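Local atomic coordinates of P35 (Autographa californica nucleopolyhedrovirus, PDB entry 1P35), a protein that blocks caspases, and so the apoptotic response of the infected insect cell, and also inhibits the host's antiviral RNA interference. Residues A244-T249 with N260-C265; Y193-Y198 with V279-V284; V10-I15 with N61-I66. One frame throughout, in Å; residues are numbered along the deposited sequence.

Interaction 1: residues A244-T249 with N260-C265; sequences ALEFTT and NWKIFC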
loop_
_atom_site.group_PDB
_atom_site.type_symbol
_atom_site.label_atom_id
_atom_site.label_comp_id
_atom_site.label_asym_id
_atom_site.label_seq_id
_atom_site.Cartn_x
_atom_site.Cartn_y
_atom_site.Cartn_z
ATOM N N ALA A 244 -22.970 5.340 -15.697
ATOM C CA ALA A 244 -22.990 5.486 -14.260
ATOM C C ALA A 244 -24.330 5.008 -13.753
ATOM O O ALA A 244 -25.328 5.106 -14.451
ATOM C CB ALA A 244 -22.769 6.970 -13.860
ATOM N N LEU A 245 -24.350 4.528 -12.521
ATOM C CA LEU A 245 -25.557 4.049 -11.901
ATOM C C LEU A 245 -25.977 5.223 -11.052
ATOM O O LEU A 245 -25.159 5.759 -10.271
ATOM C CB LEU A 245 -25.279 2.855 -11.004
ATOM C CG LEU A 245 -26.547 2.342 -10.318
ATOM C CD1 LEU A 245 -27.508 1.661 -11.346
ATOM C CD2 LEU A 245 -26.150 1.345 -9.284
ATOM N N GLU A 246 -27.240 5.614 -11.189
ATOM C CA GLU A 246 -27.741 6.763 -10.453
ATOM C C GLU A 246 -29.092 6.526 -9.817
ATOM O O GLU A 246 -29.905 5.774 -10.310
ATOM C CB GLU A 246 -27.828 7.980 -11.381
ATOM C CG GLU A 246 -26.527 8.303 -12.039
ATOM C CD GLU A 246 -26.534 9.668 -12.662
ATOM O OE1 GLU A 246 -27.378 10.445 -12.257
ATOM O OE2 GLU A 246 -25.689 9.970 -13.524
ATOM N N PHE A 247 -29.303 7.158 -8.680
ATOM C CA PHE A 247 -30.549 7.035 -7.994
ATOM C C PHE A 247 -30.645 8.137 -6.963
ATOM O O PHE A 247 -29.715 8.939 -6.825
ATOM C CB PHE A 247 -30.713 5.663 -7.345
ATOM C CG PHE A 247 -29.622 5.303 -6.421
ATOM C CD1 PHE A 247 -29.676 5.697 -5.092
ATOM C CD2 PHE A 247 -28.500 4.613 -6.882
ATOM C CE1 PHE A 247 -28.619 5.413 -4.227
ATOM C CE2 PHE A 247 -27.456 4.329 -6.027
ATOM C CZ PHE A 247 -27.521 4.740 -4.680
ATOM N N THR A 248 -31.780 8.175 -6.263
ATOM C CA THR A 248 -32.045 9.187 -5.249
ATOM C C THR A 248 -32.472 8.670 -3.857
ATOM O O THR A 248 -33.103 7.626 -3.734
ATOM C CB THR A 248 -33.112 10.175 -5.782
ATOM O OG1 THR A 248 -32.531 11.026 -6.792
ATOM C CG2 THR A 248 -33.649 11.020 -4.667
ATOM N N THR A 249 -32.067 9.393 -2.813
ATOM C CA THR A 249 -32.452 9.082 -1.421
ATOM C C THR A 249 -32.726 10.407 -0.689
ATOM O O THR A 249 -32.032 11.401 -0.919
ATOM C CB THR A 249 -31.365 8.305 -0.634
ATOM O OG1 THR A 249 -30.169 9.083 -0.583
ATOM C CG2 THR A 249 -31.113 6.949 -1.271
ATOM N N ASN A 260 -28.287 13.044 -4.856
ATOM C CA ASN A 260 -28.231 12.419 -6.177
ATOM C C ASN A 260 -26.964 11.576 -6.331
ATOM O O ASN A 260 -25.893 12.053 -6.725
ATOM C CB ASN A 260 -28.313 13.479 -7.274
ATOM C CG ASN A 260 -29.564 14.337 -7.142
ATOM O OD1 ASN A 260 -30.696 13.837 -7.245
ATOM N ND2 ASN A 260 -29.368 15.624 -6.886
ATOM N N TRP A 261 -27.098 10.299 -6.019
ATOM C CA TRP A 261 -25.965 9.413 -6.110
ATOM C C TRP A 261 -25.534 9.151 -7.557
ATOM O O TRP A 261 -26.348 9.114 -8.481
ATOM C CB TRP A 261 -26.299 8.100 -5.436
ATOM C CG TRP A 261 -26.612 8.162 -3.973
ATOM C CD1 TRP A 261 -27.720 8.732 -3.382
ATOM C CD2 TRP A 261 -25.920 7.465 -2.926
ATOM N NE1 TRP A 261 -27.761 8.413 -2.049
ATOM C CE2 TRP A 261 -26.676 7.636 -1.738
ATOM C CE3 TRP A 261 -24.738 6.703 -2.878
ATOM C CZ2 TRP A 261 -26.294 7.073 -0.517
ATOM C CZ3 TRP A 261 -24.353 6.130 -1.641
ATOM C CH2 TRP A 261 -25.142 6.323 -0.484
ATOM N N LYS A 262 -24.234 9.028 -7.759
ATOM C CA LYS A 262 -23.718 8.695 -9.060
ATOM C C LYS A 262 -22.537 7.785 -8.769
ATOM O O LYS A 262 -21.451 8.248 -8.372
ATOM C CB LYS A 262 -23.319 9.955 -9.831
ATOM C CG LYS A 262 -22.904 9.660 -11.291
ATOM C CD LYS A 262 -22.540 10.963 -12.033
ATOM C CE LYS A 262 -22.132 10.733 -13.440
ATOM N NZ LYS A 262 -21.744 12.030 -14.099
ATOM N N ILE A 263 -22.769 6.480 -8.934
ATOM C CA ILE A 263 -21.744 5.465 -8.685
ATOM C C ILE A 263 -21.513 4.488 -9.848
ATOM O O ILE A 263 -22.176 4.569 -10.886
ATOM C CB ILE A 263 -22.057 4.651 -7.379
ATOM C CG1 ILE A 263 -23.436 4.029 -7.450
ATOM C CG2 ILE A 263 -21.999 5.595 -6.184
ATOM C CD1 ILE A 263 -23.735 3.048 -6.306
ATOM N N PHE A 264 -20.592 3.546 -9.620
ATOM C CA PHE A 264 -20.149 2.517 -10.587
ATOM C C PHE A 264 -19.928 3.045 -11.958
ATOM O O PHE A 264 -20.468 2.507 -12.924
ATOM C CB PHE A 264 -21.115 1.356 -10.693
ATOM C CG PHE A 264 -21.593 0.833 -9.392
ATOM C CD1 PHE A 264 -20.743 0.743 -8.299
ATOM C CD2 PHE A 264 -22.864 0.301 -9.287
ATOM C CE1 PHE A 264 -21.154 0.122 -7.137
ATOM C CE2 PHE A 264 -23.285 -0.322 -8.133
ATOM C CZ PHE A 264 -22.428 -0.416 -7.049
ATOM N N CYS A 265 -19.182 4.139 -12.059
ATOM C CA CYS A 265 -18.871 4.673 -13.359
ATOM C C CYS A 265 -17.775 3.828 -14.017
ATOM O O CYS A 265 -16.662 3.652 -13.462
ATOM C CB CYS A 265 -18.387 6.140 -13.263
ATOM S SG CYS A 265 -19.625 7.275 -12.540
#
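Phe247 lays its ring over the five-membered ring of Trp261 in an offset stack. The centroids are 4.4 Å apart and the planes are inclined by 27°. Phe247 CE1 sits 3.4 Å from Trp261 CG, and Trp261 CB makes a CH-pi contact over the same phenyl ring. The phenyl group is placed there by chi1 of 56°, which sets CG between the backbone N and the carbonyl carbon. At the edge of the phenyl ring, near its plane, lies Ile263 CD1. Trp261 is also held by its own edge. Its NE1 donates to Thr249 OG1 at 2.9 Å, with an N-H...O angle of 163°, and the hydroxyl lies close to the indole plane. The stack and this bond together should restrain the turn of the indole. Tyr81 adds an edge-to-face contact.

These residues belong to the antiparallel hairpin of strands 238-249 and 259-271. Leu245 and Ile263 form a hydrogen-bonded pair: Leu245 N meets Ile263 O at 2.7 Å, and Ile263 N meets Leu245 O at 2.8 Å. On the same side, Leu245 CD2 reaches Phe264 CD2 at 3.4 Å.

The other face carries Glu246 and Lys262, side by side. Glu246 OE2 touches Lys262 CG at 3.6 Å, but its hydrogen bond goes to Tyr231 OH. Lys262 NZ bonds to Tyr242 OH, and the lysine makes a cation-pi contact with Tyr231.

Interaction 2: residues Y193-Y198 with V279-V284; sequences YDVVAY and VKLHNV
Two beta bulges interrupt this antiparallel pairing of strand 191-199 with the chain at 279-284. In the classic bulge, Asp194 and Val195 both face Leu281. In the G1 bulge, Asn283 and Val284 both face Tyr193; the backbone bends sharply at Asn283. Regular pairing holds at the Ala197 end: Ala197 N bonds to Val279 O at 2.9 Å, and Val279 N to Ala197 O at 2.8 Å. Beyond this bend, Tyr193 N meets Val284 O at 2.7 Å.

One face is apolar. Val195 CG1 packs 3.8 Å from Leu281 CB, the two side chains lying alongside each other. Tyr193 CB touches Val284 CG2 at 3.9 Å. The Tyr193 ring extends off past the partner strand, and its OH bonds to Leu288 O.

On the other face His282 donates from ND1 to Asp194 OD1. The bond is 2.6 Å long and nearly straight, at 173°. Asp194 OD1 lies in the imidazole plane, but the histidine approaches from above the carboxylate plane, and the two planes are 43° apart. Asp194 has CG anti to the backbone N (chi1 -176°), which runs the carboxylate beside the imidazole. Farther along this face, Val196 CG1 packs 4.0 Å from Lys280 CG, and the lysine reaches a salt bridge with Asp71.

Asp194 OD2 accepts from Gln12 N, so the carboxylate is gripped at both oxygens. The two bonds should restrain its rotation and join three chain segments, while the negative charge would probably favour a protonated imidazole.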
loop_
_atom_site.group_PDB
_atom_site.type_symbol
_atom_site.label_atom_id
_atom_site.label_comp_id
_atom_site.label_asym_id
_atom_site.label_seq_id
_atom_site.Cartn_x
_atom_site.Cartn_y
_atom_site.Cartn_z
ATOM N N TYR A 193 -16.350 -8.441 -17.462
ATOM C CA TYR A 193 -15.072 -7.727 -17.406
ATOM C C TYR A 193 -14.759 -7.183 -16.016
ATOM O O TYR A 193 -15.640 -6.851 -15.267
ATOM C CB TYR A 193 -15.052 -6.552 -18.334
ATOM C CG TYR A 193 -15.075 -6.859 -19.790
ATOM C CD1 TYR A 193 -16.278 -7.188 -20.451
ATOM C CD2 TYR A 193 -13.904 -6.710 -20.551
ATOM C CE1 TYR A 193 -16.309 -7.342 -21.846
ATOM C CE2 TYR A 193 -13.921 -6.855 -21.924
ATOM C CZ TYR A 193 -15.107 -7.161 -22.581
ATOM O OH TYR A 193 -15.057 -7.237 -23.962
ATOM N N ASP A 194 -13.472 -7.140 -15.673
ATOM C CA ASP A 194 -13.017 -6.595 -14.405
ATOM C C ASP A 194 -11.553 -6.262 -14.653
ATOM O O ASP A 194 -10.647 -7.063 -14.364
ATOM C CB ASP A 194 -13.154 -7.576 -13.227
ATOM C CG ASP A 194 -12.763 -6.913 -11.908
ATOM O OD1 ASP A 194 -12.803 -5.644 -11.872
ATOM O OD2 ASP A 194 -12.436 -7.613 -10.933
ATOM N N VAL A 195 -11.344 -5.055 -15.178
ATOM C CA VAL A 195 -10.024 -4.624 -15.580
ATOM C C VAL A 195 -9.944 -3.083 -15.588
ATOM O O VAL A 195 -10.967 -2.396 -15.768
ATOM C CB VAL A 195 -9.763 -5.199 -17.033
ATOM C CG1 VAL A 195 -10.891 -4.654 -18.063
ATOM C CG2 VAL A 195 -8.401 -4.855 -17.514
ATOM N N VAL A 196 -8.745 -2.568 -15.305
ATOM C CA VAL A 196 -8.432 -1.142 -15.352
ATOM C C VAL A 196 -7.160 -1.107 -16.211
ATOM O O VAL A 196 -6.392 -2.083 -16.228
ATOM C CB VAL A 196 -8.162 -0.490 -13.934
ATOM C CG1 VAL A 196 -9.420 -0.547 -13.066
ATOM C CG2 VAL A 196 -7.070 -1.223 -13.198
ATOM N N ALA A 197 -6.997 -0.021 -16.970
ATOM C CA ALA A 197 -5.860 0.186 -17.823
ATOM C C ALA A 197 -5.460 1.668 -17.877
ATOM O O ALA A 197 -6.294 2.602 -17.767
ATOM C CB ALA A 197 -6.127 -0.323 -19.230
ATOM N N TYR A 198 -4.157 1.856 -18.003
ATOM C CA TYR A 198 -3.537 3.155 -18.109
ATOM C C TYR A 198 -2.699 3.030 -19.406
ATOM O O TYR A 198 -1.864 2.129 -19.491
ATOM C CB TYR A 198 -2.624 3.390 -16.860
ATOM C CG TYR A 198 -1.819 4.670 -16.912
ATOM C CD1 TYR A 198 -0.722 4.783 -17.777
ATOM C CD2 TYR A 198 -2.162 5.778 -16.115
ATOM C CE1 TYR A 198 0.030 5.948 -17.854
ATOM C CE2 TYR A 198 -1.420 6.968 -16.168
ATOM C CZ TYR A 198 -0.311 7.044 -17.041
ATOM O OH TYR A 198 0.518 8.146 -17.042
ATOM N N VAL A 279 -8.861 3.555 -18.358
ATOM C CA VAL A 279 -9.999 2.723 -18.634
ATOM C C VAL A 279 -10.381 1.930 -17.392
ATOM O O VAL A 279 -9.502 1.405 -16.684
ATOM C CB VAL A 279 -9.717 1.718 -19.751
ATOM C CG1 VAL A 279 -10.993 0.989 -20.130
ATOM C CG2 VAL A 279 -9.106 2.400 -20.961
ATOM N N LYS A 280 -11.687 1.838 -17.122
ATOM C CA LYS A 280 -12.153 1.020 -16.021
ATOM C C LYS A 280 -13.428 0.265 -16.429
ATOM O O LYS A 280 -14.439 0.893 -16.694
ATOM C CB LYS A 280 -12.478 1.879 -14.802
ATOM C CG LYS A 280 -13.079 1.054 -13.667
ATOM C CD LYS A 280 -13.475 1.985 -12.482
ATOM C CE LYS A 280 -13.570 1.206 -11.172
ATOM N NZ LYS A 280 -13.560 2.089 -9.968
ATOM N N LEU A 281 -13.358 -1.070 -16.441
ATOM C CA LEU A 281 -14.439 -1.939 -16.796
ATOM C C LEU A 281 -14.517 -2.930 -15.617
ATOM O O LEU A 281 -14.192 -4.120 -15.738
ATOM C CB LEU A 281 -14.098 -2.655 -18.108
ATOM C CG LEU A 281 -13.885 -1.737 -19.321
ATOM C CD1 LEU A 281 -13.257 -2.589 -20.435
ATOM C CD2 LEU A 281 -15.239 -1.082 -19.785
ATOM N N HIS A 282 -15.010 -2.419 -14.496
ATOM C CA HIS A 282 -15.077 -3.161 -13.247
ATOM C C HIS A 282 -16.372 -3.839 -12.951
ATOM O O HIS A 282 -17.340 -3.182 -12.576
ATOM C CB HIS A 282 -14.720 -2.228 -12.091
ATOM C CG HIS A 282 -14.853 -2.857 -10.734
ATOM N ND1 HIS A 282 -14.199 -4.020 -10.384
ATOM C CD2 HIS A 282 -15.451 -2.407 -9.602
ATOM C CE1 HIS A 282 -14.394 -4.264 -9.097
ATOM N NE2 HIS A 282 -15.152 -3.300 -8.599
ATOM N N ASN A 283 -16.356 -5.169 -13.064
ATOM C CA ASN A 283 -17.553 -5.937 -12.838
ATOM C C ASN A 283 -18.712 -5.580 -13.797
ATOM O O ASN A 283 -19.872 -5.510 -13.405
ATOM C CB ASN A 283 -18.001 -5.777 -11.387
ATOM C CG ASN A 283 -17.148 -6.607 -10.389
ATOM O OD1 ASN A 283 -17.291 -6.456 -9.154
ATOM N ND2 ASN A 283 -16.302 -7.493 -10.904
ATOM N N VAL A 284 -18.407 -5.359 -15.059
ATOM C CA VAL A 284 -19.475 -5.018 -15.985
ATOM C C VAL A 284 -19.552 -6.178 -16.925
ATOM O O VAL A 284 -18.577 -6.932 -17.030
ATOM C CB VAL A 284 -19.164 -3.730 -16.767
ATOM C CG1 VAL A 284 -19.011 -2.595 -15.801
ATOM C CG2 VAL A 284 -17.830 -3.903 -17.590
#

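Interaction 3: residues V10-I15 with N61-I66; sequences VSQTII and NLRDRI. With PO4 (phosphate ion), chain E.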
loop_
_atom_site.group_PDB
_atom_site.type_symbol
_atom_site.label_atom_id
_atom_site.label_comp_id
_atom_site.label_asym_id
_atom_site.label_seq_id
_atom_site.Cartn_x
_atom_site.Cartn_y
_atom_site.Cartn_z
ATOM N N VAL A 10 -10.680 -15.993 -13.485
ATOM C CA VAL A 10 -9.817 -14.852 -13.282
ATOM C C VAL A 10 -10.606 -13.629 -12.897
ATOM O O VAL A 10 -11.797 -13.587 -13.115
ATOM C CB VAL A 10 -9.025 -14.500 -14.621
ATOM C CG1 VAL A 10 -9.993 -14.217 -15.792
ATOM C CG2 VAL A 10 -8.167 -13.275 -14.412
ATOM N N SER A 11 -9.913 -12.640 -12.320
ATOM C CA SER A 11 -10.492 -11.328 -11.984
ATOM C C SER A 11 -9.390 -10.311 -11.744
ATOM O O SER A 11 -8.199 -10.627 -11.821
ATOM C CB SER A 11 -11.406 -11.376 -10.734
ATOM O OG SER A 11 -10.701 -11.574 -9.516
ATOM N N GLN A 12 -9.787 -9.072 -11.502
ATOM C CA GLN A 12 -8.836 -8.029 -11.172
ATOM C C GLN A 12 -7.603 -7.900 -12.094
ATOM O O GLN A 12 -6.447 -7.942 -11.627
ATOM C CB GLN A 12 -8.349 -8.231 -9.730
ATOM C CG GLN A 12 -9.439 -8.360 -8.660
ATOM C CD GLN A 12 -8.856 -8.890 -7.346
ATOM O OE1 GLN A 12 -8.209 -8.156 -6.576
ATOM N NE2 GLN A 12 -9.034 -10.195 -7.119
ATOM N N THR A 13 -7.855 -7.686 -13.381
ATOM C CA THR A 13 -6.804 -7.510 -14.351
ATOM C C THR A 13 -6.417 -6.021 -14.376
ATOM O O THR A 13 -7.270 -5.134 -14.437
ATOM C CB THR A 13 -7.273 -8.021 -15.757
ATOM O OG1 THR A 13 -7.581 -9.426 -15.669
ATOM C CG2 THR A 13 -6.188 -7.849 -16.796
ATOM N N ILE A 14 -5.117 -5.770 -14.296
ATOM C CA ILE A 14 -4.560 -4.421 -14.312
ATOM C C ILE A 14 -3.536 -4.353 -15.439
ATOM O O ILE A 14 -2.645 -5.192 -15.520
ATOM C CB ILE A 14 -3.891 -4.125 -12.965
ATOM C CG1 ILE A 14 -4.920 -4.382 -11.844
ATOM C CG2 ILE A 14 -3.462 -2.680 -12.891
ATOM C CD1 ILE A 14 -4.390 -4.127 -10.448
ATOM N N ILE A 15 -3.632 -3.307 -16.259
ATOM C CA ILE A 15 -2.812 -3.153 -17.422
ATOM C C ILE A 15 -2.254 -1.777 -17.540
ATOM O O ILE A 15 -2.930 -0.807 -17.210
ATOM C CB ILE A 15 -3.664 -3.371 -18.691
ATOM C CG1 ILE A 15 -4.216 -4.793 -18.718
ATOM C CG2 ILE A 15 -2.882 -2.961 -19.955
ATOM C CD1 ILE A 15 -5.278 -4.976 -19.865
ATOM N N ASN A 61 5.334 -2.148 -6.209
ATOM C CA ASN A 61 4.146 -1.370 -5.999
ATOM C C ASN A 61 3.435 -0.875 -7.191
ATOM O O ASN A 61 2.365 -0.261 -7.030
ATOM C CB ASN A 61 4.426 -0.174 -5.121
ATOM C CG ASN A 61 4.258 -0.516 -3.726
ATOM O OD1 ASN A 61 3.695 -1.575 -3.438
ATOM N ND2 ASN A 61 4.706 0.360 -2.819
ATOM N N LEU A 62 4.005 -1.132 -8.370
ATOM C CA LEU A 62 3.389 -0.650 -9.605
ATOM C C LEU A 62 1.900 -0.992 -9.770
ATOM O O LEU A 62 1.088 -0.159 -10.218
ATOM C CB LEU A 62 4.138 -1.174 -10.807
ATOM C CG LEU A 62 3.652 -0.481 -12.090
ATOM C CD1 LEU A 62 3.734 1.032 -11.871
ATOM C CD2 LEU A 62 4.535 -0.874 -13.288
ATOM N N ARG A 63 1.576 -2.226 -9.409
ATOM C CA ARG A 63 0.256 -2.753 -9.509
ATOM C C ARG A 63 -0.781 -1.816 -8.881
ATOM O O ARG A 63 -1.760 -1.442 -9.516
ATOM C CB ARG A 63 0.187 -4.110 -8.794
ATOM C CG ARG A 63 -1.291 -4.545 -8.621
ATOM C CD ARG A 63 -1.517 -5.782 -7.752
ATOM N NE ARG A 63 -2.911 -6.271 -7.768
ATOM C CZ ARG A 63 -3.970 -5.644 -7.245
ATOM N NH1 ARG A 63 -3.832 -4.473 -6.639
ATOM N NH2 ARG A 63 -5.186 -6.187 -7.342
ATOM N N ASP A 64 -0.556 -1.456 -7.619
ATOM C CA ASP A 64 -1.474 -0.602 -6.890
ATOM C C ASP A 64 -1.414 0.847 -7.366
ATOM O O ASP A 64 -2.384 1.582 -7.219
ATOM C CB ASP A 64 -1.212 -0.665 -5.366
ATOM C CG ASP A 64 -1.692 -1.976 -4.727
ATOM O OD1 ASP A 64 -2.604 -2.620 -5.282
ATOM O OD2 ASP A 64 -1.189 -2.342 -3.651
ATOM N N ARG A 65 -0.285 1.268 -7.925
ATOM C CA ARG A 65 -0.207 2.639 -8.401
ATOM C C ARG A 65 -1.008 2.760 -9.701
ATOM O O ARG A 65 -1.607 3.792 -9.945
ATOM C CB ARG A 65 1.246 3.126 -8.643
ATOM C CG ARG A 65 2.082 3.331 -7.391
ATOM C CD ARG A 65 3.233 4.346 -7.637
ATOM N NE ARG A 65 4.169 3.913 -8.662
ATOM C CZ ARG A 65 4.957 2.848 -8.548
ATOM N NH1 ARG A 65 4.915 2.116 -7.452
ATOM N NH2 ARG A 65 5.778 2.512 -9.524
ATOM N N ILE A 66 -1.006 1.720 -10.536
ATOM C CA ILE A 66 -1.775 1.776 -11.782
ATOM C C ILE A 66 -3.257 1.893 -11.360
ATOM O O ILE A 66 -3.953 2.823 -11.696
ATOM C CB ILE A 66 -1.586 0.486 -12.605
ATOM C CG1 ILE A 66 -0.123 0.396 -13.091
ATOM C CG2 ILE A 66 -2.542 0.490 -13.822
ATOM C CD1 ILE A 66 0.207 -0.942 -13.646
HETATM P P PO4 E . 5.303 5.701 -11.828
HETATM O O1 PO4 E . 5.936 4.328 -11.996
HETATM O O2 PO4 E . 4.603 6.105 -13.112
HETATM O O3 PO4 E . 4.273 5.696 -10.712
HETATM O O4 PO4 E . 6.429 6.660 -11.453
HETATM O O HOH W 1 -4.541 -7.985 -9.407
#
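Ile14, Arg63 and Ile66 carry this contact, in which helical residues 62-66, at the start of helix 62-74, run nearly at a right angle to strand residues 10-15. Ile14 uses both its branches. Its CD1 lies over the centre of one face of the Arg63 guanidinium, 3.6 Å from Arg63 CZ. Its CG2 presses on Ile66 CG2 at 3.4 Å, tighter than usual for two carbons. Ile66 CG2 also rests 3.6 Å from Ile15 O.

With chi1 at 168° the Arg63 chain leaves away from its own N and stays extended as far as NE, which carries its flat end across the tip of Ile14. Arg63 NH2 then donates to water 1 at 2.8 Å, and the water donates to Gln12 O at 2.9 Å. Arg63 NH1 forms a salt bridge with Asp64 OD1 at 2.6 Å; the hydrogen bond within it is weak, bent to 120°.

On another side of the helix, Arg65 NE donates to O3 of a phosphate ion, probably from the crystallisation liquor, at 2.7 Å. Asn61 hydrogen-bonds to Glu78 of the second subunit.

The guanidinium thus offers a flat face to an apolar methyl and its edge to polar partners, so the charge can lie against Ile14 while Asp64, which also pairs with Lys93, probably helps to balance it.

How the interactions relate
Interactions 2 and 3 are direct neighbours, with centres about 10 Å apart. Strands 10-21 and 191-199 run parallel, with Thr13 N 3.0 Å from Asp194 O and Ile15 N 3.0 Å from Val196 O. Helix 62-74 serves both: its first turn meets residues 10-15, and Val70, farther along, touches Val196 and Lys280. Interaction 1 lies farther out, about 18 Å from interaction 2 between centres. The two meet where strand 259-271 pairs with strand 276-282, at Cys265 O and Lys280 CD, 3.7 Å apart. Along the chain, interaction 1 is nested inside the loop that interaction 2 closes. Interactions 1 and 3 do not touch; their nearest atoms are about 13 Å apart. The phosphate sits on Arg65 and takes no part in the helix-strand contact.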